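Local coordinates for protein aminotransferase class-III (Ochrobactrum anthropi, PDB 5GHG) that probably transfers amino groups between amines and keto compounds as an omega-transaminase, using a pyridoxal-phosphate cofactor that is bound here in its pyridoxamine form, at residues Asp38-Glu43 against Arg49-Met54; Arg132-Ala135 against Arg141-Ile144; Glu189-Glu194 against Ala200-Asp205. The protein carries 1 engineered substitution. All coordinates share one frame; numbering follows the deposited sequence.

Contact 1. Residues Asp38-Glu43 against Arg49-Met54; sequences DGIYVE and RYIEAM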
# COMPACT_ATOMS: atom_id res chain seq x y z
N ASP B 38 14.98 4.36 -21.05
CA ASP B 38 14.89 4.40 -22.50
C ASP B 38 14.66 2.98 -23.00
O ASP B 38 15.61 2.19 -23.09
CB ASP B 38 16.18 5.00 -23.08
CG ASP B 38 16.31 4.82 -24.58
OD1 ASP B 38 15.29 4.65 -25.25
OD2 ASP B 38 17.45 4.89 -25.08
N GLY B 39 13.41 2.66 -23.33
CA GLY B 39 13.10 1.31 -23.80
C GLY B 39 13.45 0.28 -22.74
O GLY B 39 12.99 0.36 -21.59
N ILE B 40 14.28 -0.70 -23.09
CA ILE B 40 14.67 -1.72 -22.11
C ILE B 40 15.83 -1.27 -21.23
O ILE B 40 16.25 -2.04 -20.36
CB ILE B 40 15.06 -3.07 -22.74
CG1 ILE B 40 16.38 -2.97 -23.50
CG2 ILE B 40 13.91 -3.60 -23.63
CD1 ILE B 40 16.99 -4.35 -23.86
N TYR B 41 16.34 -0.06 -21.43
CA TYR B 41 17.54 0.42 -20.75
C TYR B 41 17.22 1.45 -19.68
O TYR B 41 16.24 2.20 -19.78
CB TYR B 41 18.53 1.06 -21.74
CG TYR B 41 18.83 0.22 -22.97
CD1 TYR B 41 19.81 -0.77 -22.94
CD2 TYR B 41 18.15 0.43 -24.15
CE1 TYR B 41 20.09 -1.55 -24.08
CE2 TYR B 41 18.41 -0.34 -25.29
CZ TYR B 41 19.37 -1.32 -25.25
OH TYR B 41 19.61 -2.07 -26.39
N VAL B 42 18.07 1.49 -18.66
CA VAL B 42 18.09 2.58 -17.70
C VAL B 42 19.52 3.09 -17.64
O VAL B 42 20.48 2.41 -18.00
CB VAL B 42 17.61 2.17 -16.29
CG1 VAL B 42 16.13 1.79 -16.31
CG2 VAL B 42 18.43 1.05 -15.73
N GLU B 43 19.65 4.32 -17.16
CA GLU B 43 20.93 5.00 -17.07
C GLU B 43 21.07 5.57 -15.66
O GLU B 43 20.15 6.21 -15.16
CB GLU B 43 21.00 6.09 -18.14
CG GLU B 43 22.13 7.05 -18.05
CD GLU B 43 22.02 8.14 -19.13
OE1 GLU B 43 21.69 7.78 -20.29
OE2 GLU B 43 22.21 9.32 -18.79
N ARG B 49 24.82 2.99 -18.81
CA ARG B 49 23.57 2.39 -19.27
C ARG B 49 23.55 0.88 -19.04
O ARG B 49 24.58 0.21 -19.12
CB ARG B 49 23.33 2.70 -20.75
CG ARG B 49 23.00 4.18 -20.97
CD ARG B 49 23.08 4.56 -22.45
NE ARG B 49 22.09 3.86 -23.26
CZ ARG B 49 20.82 4.21 -23.36
NH1 ARG B 49 20.00 3.52 -24.15
NH2 ARG B 49 20.36 5.24 -22.68
N TYR B 50 22.37 0.36 -18.75
CA TYR B 50 22.18 -1.06 -18.45
C TYR B 50 20.93 -1.58 -19.13
O TYR B 50 19.92 -0.86 -19.22
CB TYR B 50 21.99 -1.31 -16.95
CG TYR B 50 23.00 -0.65 -16.06
CD1 TYR B 50 22.87 0.69 -15.70
CD2 TYR B 50 24.08 -1.37 -15.56
CE1 TYR B 50 23.80 1.30 -14.87
CE2 TYR B 50 25.02 -0.77 -14.73
CZ TYR B 50 24.86 0.56 -14.38
OH TYR B 50 25.77 1.16 -13.56
N ILE B 51 20.97 -2.83 -19.57
CA ILE B 51 19.75 -3.56 -19.87
C ILE B 51 19.05 -3.86 -18.54
O ILE B 51 19.65 -4.46 -17.65
CB ILE B 51 20.04 -4.86 -20.63
CG1 ILE B 51 20.59 -4.56 -22.02
CG2 ILE B 51 18.78 -5.75 -20.67
CD1 ILE B 51 21.02 -5.81 -22.80
N GLU B 52 17.80 -3.41 -18.41
CA GLU B 52 17.01 -3.74 -17.23
C GLU B 52 16.36 -5.10 -17.47
O GLU B 52 15.20 -5.23 -17.88
CB GLU B 52 15.99 -2.64 -16.92
CG GLU B 52 16.11 -2.07 -15.47
CD GLU B 52 15.87 -3.13 -14.39
OE1 GLU B 52 15.35 -4.22 -14.73
OE2 GLU B 52 16.21 -2.89 -13.20
N ALA B 53 17.15 -6.14 -17.25
CA ALA B 53 16.72 -7.48 -17.56
C ALA B 53 15.67 -7.98 -16.58
O ALA B 53 15.13 -9.07 -16.79
CB ALA B 53 17.91 -8.43 -17.60
N MET B 54 15.37 -7.22 -15.53
CA MET B 54 14.30 -7.53 -14.60
C MET B 54 13.06 -6.67 -14.81
O MET B 54 12.09 -6.82 -14.06
CB MET B 54 14.78 -7.35 -13.15
CG MET B 54 15.88 -8.31 -12.73
SD MET B 54 15.28 -9.98 -12.88
CE MET B 54 14.01 -10.01 -11.61
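Tyr41, Val42 and Glu43 pair with Ile51, Tyr50 and Arg49 in the beta hairpin of strands 41-44 and 49-52, part of the mixed sheet that also holds strands 32-38 and 414-419. Its one hydrogen-bonded pair is Val42 with Tyr50: Val42 N gives to Tyr50 O at 3.0 Å, and Tyr50 N to Val42 O at 2.9 Å. Past it, Glu52 N reaches Ile40 O at 2.8 Å. A type II' turn from Asp38 to Tyr41, with Gly39 at positive phi, leads from strand 32-38 into strand 41-44.

On the face of Tyr41, Glu43 and Ile51, the Arg49 chain bends about CG-CD (chi3 64°) and brings its guanidinium back over strand 41-44. Tyr41 CB lies over one face of that group, while the phenol ring stands oblique to it. Arg49 NH1 meets Asp38 OD2 at 3.0 Å in a salt bridge, approaching OD2 on its anti side and tilted out of the carboxylate plane. Glu43 OE1 adds a long salt bridge to Arg49 NH2. The carboxylate planes of Asp38 and Glu43 stand 48° and 71° from the guanidinium, and each acid meets it through one oxygen, not in a coplanar two-oxygen pair. Farther along this face, Ile51 CG1 touches Tyr41 CE1 at 3.7 Å, and the Tyr41 hydroxyl goes on to Gln435 of helix 433-455.

The other face is buried. Ile415 of strand 414-419 packs on Val42, Tyr50 and Glu52, and Tyr83 of the second subunit packs on Val42, its hydroxyl hydrogen-bonded to Glu52 OE2. Glu52 OE1 accepts a weak capping bond from Met54 N and a hydrogen bond from Gly56 N, and, nearer the hairpin, Glu52 CG rests against Val42 CG2 at 3.9 Å.

Contact 2. Residues Arg132-Ala135 against Arg141-Ile144; sequences RSNA and RKKI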
# COMPACT_ATOMS: atom_id res chain seq x y z
N ARG B 132 -16.87 -13.32 3.97
CA ARG B 132 -17.74 -14.20 3.21
C ARG B 132 -18.08 -15.48 3.99
O ARG B 132 -19.23 -15.92 3.99
CB ARG B 132 -17.06 -14.54 1.88
CG ARG B 132 -17.83 -15.47 0.98
CD ARG B 132 -17.06 -15.77 -0.30
NE ARG B 132 -17.76 -16.73 -1.15
CZ ARG B 132 -17.69 -18.05 -1.03
NH1 ARG B 132 -16.94 -18.60 -0.08
NH2 ARG B 132 -18.37 -18.82 -1.85
N SER B 133 -17.09 -16.09 4.64
CA SER B 133 -17.36 -17.28 5.43
C SER B 133 -18.31 -16.96 6.60
O SER B 133 -19.16 -17.78 6.95
CB SER B 133 -16.07 -17.90 5.94
OG SER B 133 -15.38 -18.55 4.89
N ASN B 134 -18.16 -15.78 7.20
CA ASN B 134 -19.10 -15.36 8.23
C ASN B 134 -20.51 -15.17 7.66
O ASN B 134 -21.49 -15.59 8.27
CB ASN B 134 -18.63 -14.09 8.91
CG ASN B 134 -17.47 -14.33 9.85
OD1 ASN B 134 -17.36 -15.41 10.45
ND2 ASN B 134 -16.59 -13.34 9.98
N ALA B 135 -20.61 -14.54 6.50
CA ALA B 135 -21.92 -14.37 5.86
C ALA B 135 -22.56 -15.73 5.53
O ALA B 135 -23.79 -15.86 5.57
CB ALA B 135 -21.80 -13.55 4.59
N ARG B 141 -14.38 -21.56 8.79
CA ARG B 141 -13.72 -21.70 7.48
C ARG B 141 -12.95 -20.41 7.19
O ARG B 141 -13.41 -19.52 6.50
CB ARG B 141 -14.71 -22.03 6.37
CG ARG B 141 -14.00 -22.50 5.11
CD ARG B 141 -14.94 -22.75 3.94
NE ARG B 141 -15.76 -23.93 4.13
CZ ARG B 141 -15.35 -25.18 3.92
NH1 ARG B 141 -14.11 -25.41 3.50
NH2 ARG B 141 -16.17 -26.20 4.14
N LYS B 142 -11.76 -20.32 7.79
CA LYS B 142 -10.98 -19.10 7.79
C LYS B 142 -9.51 -19.30 7.45
O LYS B 142 -8.81 -18.31 7.25
CB LYS B 142 -11.07 -18.41 9.16
CG LYS B 142 -12.50 -18.16 9.66
CD LYS B 142 -13.19 -17.07 8.84
CE LYS B 142 -14.65 -16.82 9.27
NZ LYS B 142 -14.80 -16.42 10.70
N LYS B 143 -9.03 -20.53 7.36
CA LYS B 143 -7.60 -20.74 7.17
C LYS B 143 -7.25 -20.60 5.68
O LYS B 143 -8.03 -20.97 4.80
CB LYS B 143 -7.18 -22.12 7.69
CG LYS B 143 -7.35 -22.28 9.22
CD LYS B 143 -7.15 -23.72 9.66
CE LYS B 143 -7.48 -23.96 11.13
NZ LYS B 143 -7.60 -25.43 11.40
N ILE B 144 -6.07 -20.06 5.42
CA ILE B 144 -5.57 -19.88 4.07
C ILE B 144 -4.29 -20.68 3.96
O ILE B 144 -3.40 -20.52 4.81
CB ILE B 144 -5.29 -18.40 3.73
CG1 ILE B 144 -6.44 -17.48 4.18
CG2 ILE B 144 -4.89 -18.24 2.25
CD1 ILE B 144 -7.66 -17.58 3.36
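Ser133, close to the C-terminal end of helix 118-135, packs tightly against the chain that enters strand 143-147. Its hydroxyl gives a hydrogen bond to Arg141 O, with Ser133 OG and Arg141 O 2.7 Å apart, and the donor lies in the plane of that carbonyl. The OG is placed for this by a chi1 of -74°, which sets it beside its own backbone N and anti to the carbonyl carbon; from there it also makes a weak bond to Ile129 O one helical turn earlier. Ser133 CB meanwhile rests on Lys142 CE at 3.8 Å; Ser133 and Lys142 are the buried residues of the contact.

Asn134 and Arg141, by contrast, are partly exposed, and the Lys142-Asn134 pair forms a polar end met by the second subunit. Lys142 bends at chi2 and chi4 and runs alongside the helix end, crossing Asn134 at about a right angle. Its NZ gives a hydrogen bond to Asn134 OD1, these two atoms being 2.8 Å apart, from a position tilted 34° off the amide carbonyl plane. The same ammonium has Pro139 O as a partner and forms a salt bridge with Asp172 of the second subunit, whose other carboxylate oxygen, together with Ser170 O of that subunit, takes Asn134 ND2. Both ends of the amide are thus used, which probably fixes its flip. Arg141 turns its guanidinium off to Glu138 and Ile219 O, leaving mainly its backbone carbonyl to the helix.

Helix 118-135 followed by strand 143-147 of the central sheet is an alpha-to-beta connection of the large domain of fold-type I aminotransferases, here lying against the dimer interface.

Contact 3. Residues Glu189-Glu194 against Ala200-Asp205; sequences EGQAGE and ATRLAD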
# COMPACT_ATOMS: atom_id res chain seq x y z
N GLU B 189 13.67 -30.01 -4.14
CA GLU B 189 12.82 -30.76 -3.22
C GLU B 189 12.62 -32.21 -3.61
O GLU B 189 12.19 -33.00 -2.76
CB GLU B 189 11.44 -30.09 -3.10
CG GLU B 189 11.47 -28.69 -2.50
CD GLU B 189 11.72 -28.72 -1.01
OE1 GLU B 189 12.09 -27.67 -0.45
OE2 GLU B 189 11.52 -29.80 -0.40
N GLY B 190 12.89 -32.58 -4.86
CA GLY B 190 12.67 -33.95 -5.28
C GLY B 190 13.61 -34.89 -4.54
O GLY B 190 14.75 -34.56 -4.26
N GLN B 191 13.10 -36.07 -4.22
CA GLN B 191 13.89 -37.04 -3.47
C GLN B 191 14.68 -37.91 -4.44
O GLN B 191 14.44 -37.90 -5.66
CB GLN B 191 12.98 -37.86 -2.56
CG GLN B 191 12.28 -36.98 -1.54
CD GLN B 191 11.12 -37.68 -0.83
OE1 GLN B 191 10.65 -38.74 -1.24
NE2 GLN B 191 10.64 -37.06 0.24
N ALA B 192 15.65 -38.65 -3.91
CA ALA B 192 16.42 -39.55 -4.76
C ALA B 192 15.47 -40.54 -5.45
O ALA B 192 14.64 -41.17 -4.79
CB ALA B 192 17.48 -40.29 -3.95
N GLY B 193 15.59 -40.64 -6.77
CA GLY B 193 14.79 -41.58 -7.53
C GLY B 193 13.35 -41.17 -7.78
O GLY B 193 12.59 -41.95 -8.34
N GLU B 194 12.96 -39.96 -7.38
CA GLU B 194 11.62 -39.46 -7.63
C GLU B 194 11.59 -38.73 -8.97
O GLU B 194 12.48 -37.92 -9.25
CB GLU B 194 11.23 -38.52 -6.48
CG GLU B 194 9.84 -37.94 -6.51
CD GLU B 194 9.50 -37.22 -5.20
OE1 GLU B 194 8.41 -37.49 -4.62
OE2 GLU B 194 10.32 -36.40 -4.75
N ALA B 200 5.09 -34.20 -8.16
CA ALA B 200 3.81 -33.49 -8.19
C ALA B 200 2.74 -34.27 -7.44
O ALA B 200 1.94 -33.69 -6.68
CB ALA B 200 3.39 -33.25 -9.63
N THR B 201 2.70 -35.58 -7.64
CA THR B 201 1.78 -36.41 -6.88
C THR B 201 2.04 -36.28 -5.39
O THR B 201 1.10 -36.14 -4.59
CB THR B 201 1.90 -37.87 -7.34
OG1 THR B 201 1.36 -37.99 -8.65
CG2 THR B 201 1.15 -38.82 -6.40
N ARG B 202 3.31 -36.32 -4.97
CA ARG B 202 3.61 -36.21 -3.55
C ARG B 202 3.18 -34.84 -3.00
O ARG B 202 2.69 -34.76 -1.86
CB ARG B 202 5.10 -36.44 -3.28
CG ARG B 202 5.48 -36.15 -1.83
CD ARG B 202 6.83 -36.74 -1.42
NE ARG B 202 7.96 -36.12 -2.12
CZ ARG B 202 8.61 -35.04 -1.71
NH1 ARG B 202 9.65 -34.58 -2.40
NH2 ARG B 202 8.22 -34.42 -0.61
N LEU B 203 3.36 -33.77 -3.77
CA LEU B 203 2.95 -32.45 -3.29
C LEU B 203 1.44 -32.37 -3.10
O LEU B 203 0.96 -31.79 -2.12
CB LEU B 203 3.42 -31.35 -4.25
CG LEU B 203 4.91 -31.06 -4.31
CD1 LEU B 203 5.27 -30.36 -5.61
CD2 LEU B 203 5.33 -30.23 -3.13
N ALA B 204 0.67 -32.92 -4.03
CA ALA B 204 -0.78 -32.92 -3.88
C ALA B 204 -1.21 -33.78 -2.68
O ALA B 204 -2.17 -33.43 -1.99
CB ALA B 204 -1.47 -33.41 -5.16
N ASP B 205 -0.52 -34.89 -2.45
CA ASP B 205 -0.82 -35.74 -1.29
C ASP B 205 -0.51 -35.02 0.02
O ASP B 205 -1.27 -35.12 0.98
CB ASP B 205 -0.02 -37.04 -1.34
CG ASP B 205 -0.52 -37.99 -2.41
OD1 ASP B 205 -1.61 -37.76 -2.98
OD2 ASP B 205 0.21 -38.98 -2.70
O HOH W 1 9.42 -31.76 -0.70
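Glu194 and Arg202 join the type II beta turn Gln191-Glu194 to helix 196-214 through a bidentate, side-on salt bridge at the protein surface. Arg202 NE gives to Glu194 OE1 at 2.9 Å and Arg202 NH1 to Glu194 OE2 at 3.0 Å, both through syn lone pairs. Carboxylate and guanidinium are only 13° from coplanar, and an extended Glu194 side chain (chi1 -177°) carries the acid across to the helix.

Among the hydrogen bonds, Gln191 N gives to Glu194 OE2 at 2.8 Å on the anti side, so that oxygen has two donors and the carboxylate is tied to its own turn as well. Arg202 NH1 adds a weak bond to Glu189 O. With a glutamine at Glu194, the carboxylate charge opposite Arg202 would be missing, and the guanidinium would probably lose one of its two bonds to this side chain and be freer to turn.

Stacking covers one guanidinium face: the Gln191 amide lies 5° from parallel, its NE2 3.5 Å from Arg202 CZ.

Farther out, Arg202 NH2 forms a salt bridge with Glu206 and gives to a water, which in turn donates to Glu189 OE2 at 2.9 Å.

All three contacts bridge short chain separations, yet none shares an element with another, and their nearest atoms stay at least about 14 Å apart. Contact 1 pairs two strands of one sheet and buries the largest area, about 540 Å², with backbone bonds and apolar packing at its heart and charges along one face. Contact 2 ties a helix end to the entry of a strand in the other sheet by side-chain bonds and, like contact 1, is partly buried. Contact 3 is a surface contact between a turn and a helix, carried almost entirely by one arginine. Contacts 1 and 2, on opposite sides of the chain's centre, both touch the second subunit, whereas no other chain of the assembly touches contact 3.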